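Local coordinates for recombination protein uvsY (Enterobacteria phage T4, PDB 4ZWS), which promotes assembly of the UvsX recombinase on single-stranded DNA and helps it displace gp32, acting as the recombination mediator of phage T4, at residues K54-G66 against M83-V96. Residues are numbered along the deposited sequence; the frame is centred on the assembly and turned at random.
Sequences KVALKARLDYYSG and MKTVLSADKDVLKV
An N-cap aspartate ties together the arms of an antiparallel helical hairpin: Asp90, just before helix 91-96, is gripped by Arg60 and Tyr64 of helix 54-64. Arginine suits its place because NE and NH2 present two N-H groups, in the guanidinium plane, to one oxygen, Asp90 OD1, at 2.9 and 3.0 Å; bends at chi2 and chi3 turn the guanidinium back to Asp90. The same OD1 accepts the Tyr64 OH at 2.6 Å through its anti lone pair, so three donors converge on one oxygen of a buried residue. Asp90 OD2 caps the helix, accepting from Val93 N at 3.2 Å. Arg60 CG packs on Val93 CG2, while Asp92 OD2 rides over one guanidinium face as a long, purely electrostatic partner. The Tyr64 ring is clasped between Val86 CG1, a CH-pi contact 3.6 Å from its centroid, and Tyr63 CD2 on the opposite face; Met83 SD approaches obliquely. Leu87 CD2 packs on Arg60 CB and Tyr64 CD1, and Leu57 CD2 on Val93 CG2 (3.8 Å). The short axis segments of helices 54-64 and 91-96 come within 9.1 Å where Ala56 faces Val93 and Val96, consistent with its small side chain. Helix 83-89 crosses helix 54-64 at 122°, its Thr85 packing on Leu61 of a neighbouring subunit.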
ATOM      1  N   LYS A  54      20.598 -19.683  13.710  1.00 44.98           N
ATOM      2  CA  LYS A  54      21.891 -19.030  13.573  1.00 49.08           C
ATOM      3  C   LYS A  54      23.025 -19.879  14.110  1.00 51.20           C
ATOM      4  O   LYS A  54      24.169 -19.726  13.676  1.00 55.35           O
ATOM      5  CB  LYS A  54      21.910 -17.678  14.301  1.00 48.75           C
ATOM      6  CG  LYS A  54      21.016 -16.652  13.684  1.00 54.27           C
ATOM      7  CD  LYS A  54      21.267 -15.267  14.239  1.00 57.45           C
ATOM      8  CE  LYS A  54      20.252 -14.275  13.675  1.00 64.19           C
ATOM      9  NZ  LYS A  54      20.568 -12.884  14.107  1.00 80.40           N
ATOM     10  N   VAL A  55      22.669 -20.920  14.849  1.00 48.53           N
ATOM     11  CA  VAL A  55      23.655 -21.812  15.418  1.00 47.38           C
ATOM     12  C   VAL A  55      23.872 -22.926  14.418  1.00 51.39           C
ATOM     13  O   VAL A  55      25.001 -23.377  14.219  1.00 54.62           O
ATOM     14  CB  VAL A  55      23.198 -22.359  16.796  1.00 47.76           C
ATOM     15  CG1 VAL A  55      24.063 -23.534  17.264  1.00 48.97           C
ATOM     16  CG2 VAL A  55      23.223 -21.252  17.810  1.00 50.12           C
ATOM     17  N   ALA A  56      22.795 -23.332  13.754  1.00 43.22           N
ATOM     18  CA  ALA A  56      22.915 -24.357  12.746  1.00 45.57           C
ATOM     19  C   ALA A  56      23.734 -23.829  11.570  1.00 54.61           C
ATOM     20  O   ALA A  56      24.650 -24.502  11.097  1.00 50.05           O
ATOM     21  CB  ALA A  56      21.539 -24.812  12.295  1.00 41.30           C
ATOM     22  N   LEU A  57      23.474 -22.582  11.178  1.00 47.41           N
ATOM     23  CA  LEU A  57      24.199 -21.980  10.061  1.00 42.67           C
ATOM     24  C   LEU A  57      25.695 -21.866  10.365  1.00 54.04           C
ATOM     25  O   LEU A  57      26.528 -22.177   9.515  1.00 55.23           O
ATOM     26  CB  LEU A  57      23.631 -20.600   9.711  1.00 43.52           C
ATOM     27  CG  LEU A  57      22.356 -20.594   8.860  1.00 43.04           C
ATOM     28  CD1 LEU A  57      21.764 -19.201   8.723  1.00 44.72           C
ATOM     29  CD2 LEU A  57      22.577 -21.246   7.488  1.00 42.80           C
ATOM     30  N   LYS A  58      26.044 -21.455  11.581  1.00 49.91           N
ATOM     31  CA  LYS A  58      27.451 -21.341  11.909  1.00 47.36           C
ATOM     32  C   LYS A  58      28.101 -22.723  11.954  1.00 53.82           C
ATOM     33  O   LYS A  58      29.212 -22.902  11.456  1.00 55.81           O
ATOM     34  CB  LYS A  58      27.658 -20.623  13.255  1.00 49.59           C
ATOM     35  CG  LYS A  58      29.121 -20.262  13.511  1.00 59.38           C
ATOM     36  CD  LYS A  58      29.448 -19.926  14.958  1.00 67.13           C
ATOM     37  CE  LYS A  58      30.946 -19.565  15.124  1.00 75.34           C
ATOM     38  NZ  LYS A  58      31.905 -20.718  15.276  1.00 80.22           N
ATOM     39  N   ALA A  59      27.409 -23.704  12.526  1.00 46.38           N
ATOM     40  CA  ALA A  59      27.959 -25.048  12.588  1.00 46.99           C
ATOM     41  C   ALA A  59      28.169 -25.678  11.207  1.00 56.70           C
ATOM     42  O   ALA A  59      29.245 -26.224  10.933  1.00 56.02           O
ATOM     43  CB  ALA A  59      27.074 -25.934  13.441  1.00 46.84           C
ATOM     44  N   ARG A  60      27.171 -25.565  10.329  1.00 45.76           N
ATOM     45  CA  ARG A  60      27.268 -26.146   8.988  1.00 43.90           C
ATOM     46  C   ARG A  60      28.278 -25.422   8.086  1.00 58.96           C
ATOM     47  O   ARG A  60      28.992 -26.061   7.306  1.00 60.47           O
ATOM     48  CB  ARG A  60      25.894 -26.199   8.327  1.00 43.17           C
ATOM     49  CG  ARG A  60      24.855 -26.872   9.212  1.00 53.90           C
ATOM     50  CD  ARG A  60      25.367 -28.188   9.748  1.00 48.38           C
ATOM     51  NE  ARG A  60      25.421 -29.185   8.688  1.00 50.20           N
ATOM     52  CZ  ARG A  60      26.187 -30.270   8.714  1.00 58.79           C
ATOM     53  NH1 ARG A  60      26.981 -30.495   9.753  1.00 62.45           N
ATOM     54  NH2 ARG A  60      26.166 -31.120   7.694  1.00 54.80           N
ATOM     55  N   LEU A  61      28.342 -24.097   8.181  1.00 47.23           N
ATOM     56  CA  LEU A  61      29.322 -23.362   7.396  1.00 48.82           C
ATOM     57  C   LEU A  61      30.729 -23.815   7.798  1.00 54.92           C
ATOM     58  O   LEU A  61      31.607 -23.964   6.943  1.00 54.10           O
ATOM     59  CB  LEU A  61      29.138 -21.857   7.543  1.00 47.54           C
ATOM     60  CG  LEU A  61      30.062 -20.975   6.695  1.00 51.51           C
ATOM     61  CD1 LEU A  61      29.302 -19.846   6.075  1.00 58.09           C
ATOM     62  CD2 LEU A  61      31.133 -20.380   7.594  1.00 64.62           C
ATOM     63  N   ASP A  62      30.940 -24.066   9.089  1.00 56.02           N
ATOM     64  CA  ASP A  62      32.247 -24.541   9.534  1.00 60.01           C
ATOM     65  C   ASP A  62      32.518 -25.917   8.960  1.00 64.06           C
ATOM     66  O   ASP A  62      33.651 -26.233   8.591  1.00 68.46           O
ATOM     67  CB  ASP A  62      32.324 -24.596  11.057  1.00 53.32           C
ATOM     68  CG  ASP A  62      32.530 -23.234  11.675  1.00 75.19           C
ATOM     69  OD1 ASP A  62      32.261 -23.081  12.892  1.00 78.96           O
ATOM     70  OD2 ASP A  62      32.935 -22.311  10.929  1.00 85.61           O
ATOM     71  N   TYR A  63      31.466 -26.721   8.867  1.00 59.65           N
ATOM     72  CA  TYR A  63      31.568 -28.064   8.327  1.00 53.43           C
ATOM     73  C   TYR A  63      31.920 -28.111   6.843  1.00 58.83           C
ATOM     74  O   TYR A  63      32.790 -28.875   6.437  1.00 59.96           O
ATOM     75  CB  TYR A  63      30.264 -28.822   8.542  1.00 51.28           C
ATOM     76  CG  TYR A  63      30.232 -30.128   7.780  1.00 65.27           C
ATOM     77  CD1 TYR A  63      30.945 -31.233   8.229  1.00 67.97           C
ATOM     78  CD2 TYR A  63      29.500 -30.250   6.599  1.00 63.73           C
ATOM     79  CE1 TYR A  63      30.928 -32.426   7.531  1.00 76.15           C
ATOM     80  CE2 TYR A  63      29.477 -31.434   5.892  1.00 66.04           C
ATOM     81  CZ  TYR A  63      30.192 -32.524   6.361  1.00 74.66           C
ATOM     82  OH  TYR A  63      30.174 -33.714   5.663  1.00 70.46           O
ATOM     83  N   TYR A  64      31.253 -27.276   6.048  1.00 49.95           N
ATOM     84  CA  TYR A  64      31.509 -27.195   4.615  1.00 56.08           C
ATOM     85  C   TYR A  64      32.745 -26.437   4.180  1.00 66.59           C
ATOM     86  O   TYR A  64      33.084 -26.452   2.994  1.00 84.12           O
ATOM     87  CB  TYR A  64      30.301 -26.570   3.896  1.00 52.73           C
ATOM     88  CG  TYR A  64      29.077 -27.436   3.908  1.00 54.98           C
ATOM     89  CD1 TYR A  64      27.917 -27.055   4.589  1.00 49.09           C
ATOM     90  CD2 TYR A  64      29.083 -28.657   3.240  1.00 50.82           C
ATOM     91  CE1 TYR A  64      26.790 -27.879   4.594  1.00 46.13           C
ATOM     92  CE2 TYR A  64      27.969 -29.477   3.238  1.00 57.74           C
ATOM     93  CZ  TYR A  64      26.831 -29.084   3.911  1.00 53.66           C
ATOM     94  OH  TYR A  64      25.752 -29.915   3.893  1.00 58.53           O
ATOM     95  N   SER A  65      33.431 -25.799   5.114  1.00 69.19           N
ATOM     96  CA  SER A  65      34.616 -25.035   4.756  1.00 73.54           C
ATOM     97  C   SER A  65      35.844 -25.383   5.613  1.00 71.11           C
ATOM     98  O   SER A  65      35.999 -26.519   6.071  1.00 68.89           O
ATOM     99  CB  SER A  65      34.277 -23.547   4.824  1.00 70.96           C
ATOM    100  OG  SER A  65      34.019 -23.152   6.152  1.00 73.46           O
ATOM    101  N   GLY A  66      36.724 -24.412   5.819  1.00 89.97           N
ATOM    102  CA  GLY A  66      37.811 -24.566   6.780  1.00102.61           C
ATOM    103  C   GLY A  66      37.498 -23.988   8.153  1.00110.99           C
ATOM    104  O   GLY A  66      37.384 -22.765   8.314  1.00102.76           O
ATOM    105  N   MET A  83      27.876 -21.730  -1.707  1.00 52.29           N
ATOM    106  CA  MET A  83      27.548 -21.946  -0.309  1.00 50.77           C
ATOM    107  C   MET A  83      26.070 -21.679   0.051  1.00 49.88           C
ATOM    108  O   MET A  83      25.493 -22.444   0.821  1.00 48.89           O
ATOM    109  CB  MET A  83      28.489 -21.103   0.559  1.00 51.02           C
ATOM    110  CG  MET A  83      28.824 -21.713   1.930  1.00 53.17           C
ATOM    111  SD  MET A  83      29.323 -23.465   1.973  1.00 60.75           S
ATOM    112  CE  MET A  83      30.969 -23.421   1.303  1.00 52.18           C
ATOM    113  N   LYS A  84      25.443 -20.635  -0.500  1.00 50.57           N
ATOM    114  CA  LYS A  84      24.021 -20.389  -0.202  1.00 50.11           C
ATOM    115  C   LYS A  84      23.143 -21.575  -0.602  1.00 53.10           C
ATOM    116  O   LYS A  84      22.302 -22.016   0.186  1.00 50.41           O
ATOM    117  CB  LYS A  84      23.497 -19.122  -0.883  1.00 51.57           C
ATOM    118  CG  LYS A  84      23.745 -17.842  -0.111  1.00 66.73           C
ATOM    119  CD  LYS A  84      23.253 -16.626  -0.894  1.00 80.52           C
ATOM    120  CE  LYS A  84      23.448 -15.326  -0.109  1.00 88.98           C
ATOM    121  NZ  LYS A  84      22.590 -14.196  -0.612  1.00 90.25           N
ATOM    122  N   THR A  85      23.338 -22.093  -1.814  1.00 54.65           N
ATOM    123  CA  THR A  85      22.594 -23.271  -2.263  1.00 51.83           C
ATOM    124  C   THR A  85      22.857 -24.471  -1.365  1.00 50.77           C
ATOM    125  O   THR A  85      21.941 -25.198  -1.005  1.00 58.98           O
ATOM    126  CB  THR A  85      22.944 -23.662  -3.705  1.00 54.05           C
ATOM    127  OG1 THR A  85      22.642 -22.574  -4.571  1.00 55.58           O
ATOM    128  CG2 THR A  85      22.137 -24.873  -4.145  1.00 55.31           C
ATOM    129  N   VAL A  86      24.111 -24.672  -0.997  1.00 50.40           N
ATOM    130  CA  VAL A  86      24.477 -25.836  -0.208  1.00 51.17           C
ATOM    131  C   VAL A  86      23.878 -25.757   1.198  1.00 52.95           C
ATOM    132  O   VAL A  86      23.304 -26.731   1.696  1.00 58.77           O
ATOM    133  CB  VAL A  86      26.018 -25.990  -0.145  1.00 50.44           C
ATOM    134  CG1 VAL A  86      26.433 -27.005   0.912  1.00 50.33           C
ATOM    135  CG2 VAL A  86      26.538 -26.415  -1.504  1.00 52.25           C
ATOM    136  N   LEU A  87      24.000 -24.593   1.823  1.00 47.83           N
ATOM    137  CA  LEU A  87      23.439 -24.368   3.149  1.00 55.19           C
ATOM    138  C   LEU A  87      21.913 -24.513   3.172  1.00 56.31           C
ATOM    139  O   LEU A  87      21.359 -25.107   4.100  1.00 52.57           O
ATOM    140  CB  LEU A  87      23.830 -22.983   3.660  1.00 46.83           C
ATOM    141  CG  LEU A  87      25.265 -22.909   4.156  1.00 47.30           C
ATOM    142  CD1 LEU A  87      25.568 -21.518   4.634  1.00 47.80           C
ATOM    143  CD2 LEU A  87      25.487 -23.945   5.255  1.00 47.31           C
ATOM    144  N   SER A  88      21.233 -23.979   2.161  1.00 47.30           N
ATOM    145  CA  SER A  88      19.780 -24.035   2.153  1.00 47.53           C
ATOM    146  C   SER A  88      19.267 -25.466   2.022  1.00 52.81           C
ATOM    147  O   SER A  88      18.143 -25.756   2.428  1.00 54.14           O
ATOM    148  CB  SER A  88      19.211 -23.175   1.032  1.00 48.65           C
ATOM    149  OG  SER A  88      19.597 -21.821   1.179  1.00 53.94           O
ATOM    150  N   ALA A  89      20.098 -26.363   1.485  1.00 54.40           N
ATOM    151  CA  ALA A  89      19.697 -27.755   1.275  1.00 50.15           C
ATOM    152  C   ALA A  89      20.171 -28.679   2.391  1.00 49.88           C
ATOM    153  O   ALA A  89      19.767 -29.835   2.464  1.00 51.19           O
ATOM    154  CB  ALA A  89      20.215 -28.254  -0.061  1.00 51.93           C
ATOM    155  N   ASP A  90      21.030 -28.170   3.255  1.00 48.68           N
ATOM    156  CA  ASP A  90      21.604 -28.972   4.328  1.00 48.92           C
ATOM    157  C   ASP A  90      20.531 -29.514   5.280  1.00 49.16           C
ATOM    158  O   ASP A  90      19.613 -28.785   5.651  1.00 50.64           O
ATOM    159  CB  ASP A  90      22.621 -28.133   5.092  1.00 48.05           C
ATOM    160  CG  ASP A  90      23.248 -28.880   6.231  1.00 51.30           C
ATOM    161  OD1 ASP A  90      24.273 -29.548   5.997  1.00 53.04           O
ATOM    162  OD2 ASP A  90      22.719 -28.793   7.357  1.00 52.24           O
ATOM    163  N   LYS A  91      20.651 -30.786   5.666  1.00 50.62           N
ATOM    164  CA  LYS A  91      19.647 -31.445   6.498  1.00 51.43           C
ATOM    165  C   LYS A  91      19.316 -30.607   7.725  1.00 52.77           C
ATOM    166  O   LYS A  91      18.147 -30.308   7.994  1.00 63.64           O
ATOM    167  CB  LYS A  91      20.115 -32.839   6.938  1.00 53.57           C
ATOM    168  N   ASP A  92      20.345 -30.222   8.468  1.00 56.33           N
ATOM    169  CA  ASP A  92      20.134 -29.467   9.700  1.00 52.54           C
ATOM    170  C   ASP A  92      19.597 -28.050   9.496  1.00 50.30           C
ATOM    171  O   ASP A  92      18.676 -27.638  10.196  1.00 54.38           O
ATOM    172  CB  ASP A  92      21.435 -29.428  10.494  1.00 50.34           C
ATOM    173  CG  ASP A  92      21.842 -30.797  10.971  1.00 61.81           C
ATOM    174  OD1 ASP A  92      20.918 -31.603  11.214  1.00 69.54           O
ATOM    175  OD2 ASP A  92      23.057 -31.077  11.088  1.00 69.03           O
ATOM    176  N   VAL A  93      20.142 -27.319   8.532  1.00 47.87           N
ATOM    177  CA  VAL A  93      19.655 -25.979   8.261  1.00 46.48           C
ATOM    178  C   VAL A  93      18.211 -26.031   7.764  1.00 51.25           C
ATOM    179  O   VAL A  93      17.353 -25.229   8.169  1.00 49.04           O
ATOM    180  CB  VAL A  93      20.521 -25.249   7.245  1.00 46.09           C
ATOM    181  CG1 VAL A  93      19.878 -23.925   6.880  1.00 45.81           C
ATOM    182  CG2 VAL A  93      21.907 -25.015   7.824  1.00 46.42           C
ATOM    183  N   LEU A  94      17.946 -27.001   6.902  1.00 47.09           N
ATOM    184  CA  LEU A  94      16.633 -27.144   6.297  1.00 47.63           C
ATOM    185  C   LEU A  94      15.591 -27.460   7.354  1.00 49.23           C
ATOM    186  O   LEU A  94      14.469 -26.934   7.318  1.00 48.35           O
ATOM    187  CB  LEU A  94      16.674 -28.233   5.228  1.00 48.83           C
ATOM    188  CG  LEU A  94      15.469 -28.457   4.331  1.00 50.20           C
ATOM    189  CD1 LEU A  94      14.994 -27.145   3.760  1.00 49.85           C
ATOM    190  CD2 LEU A  94      15.904 -29.378   3.210  1.00 51.76           C
ATOM    191  N   LYS A  95      15.969 -28.302   8.315  1.00 49.23           N
ATOM    192  CA  LYS A  95      15.031 -28.686   9.354  1.00 49.44           C
ATOM    193  C   LYS A  95      14.674 -27.493  10.217  1.00 48.87           C
ATOM    194  O   LYS A  95      13.496 -27.240  10.487  1.00 53.67           O
ATOM    195  CB  LYS A  95      15.616 -29.797  10.227  1.00 50.58           C
ATOM    196  CG  LYS A  95      14.707 -30.168  11.374  1.00 51.83           C
ATOM    197  CD  LYS A  95      15.184 -31.378  12.114  1.00 53.64           C
ATOM    198  CE  LYS A  95      14.157 -31.788  13.150  1.00 57.84           C
ATOM    199  NZ  LYS A  95      14.568 -33.032  13.848  1.00 63.35           N
ATOM    200  N   VAL A  96      15.691 -26.732  10.606  1.00 51.87           N
ATOM    201  CA  VAL A  96      15.475 -25.586  11.473  1.00 48.28           C
ATOM    202  C   VAL A  96      14.694 -24.508  10.734  1.00 47.89           C
ATOM    203  O   VAL A  96      13.837 -23.851  11.315  1.00 51.34           O
ATOM    204  CB  VAL A  96      16.797 -24.997  11.991  1.00 48.28           C
ATOM    205  CG1 VAL A  96      16.499 -23.967  13.040  1.00 49.18           C
ATOM    206  CG2 VAL A  96      17.627 -26.079  12.609  1.00 78.64           C
TER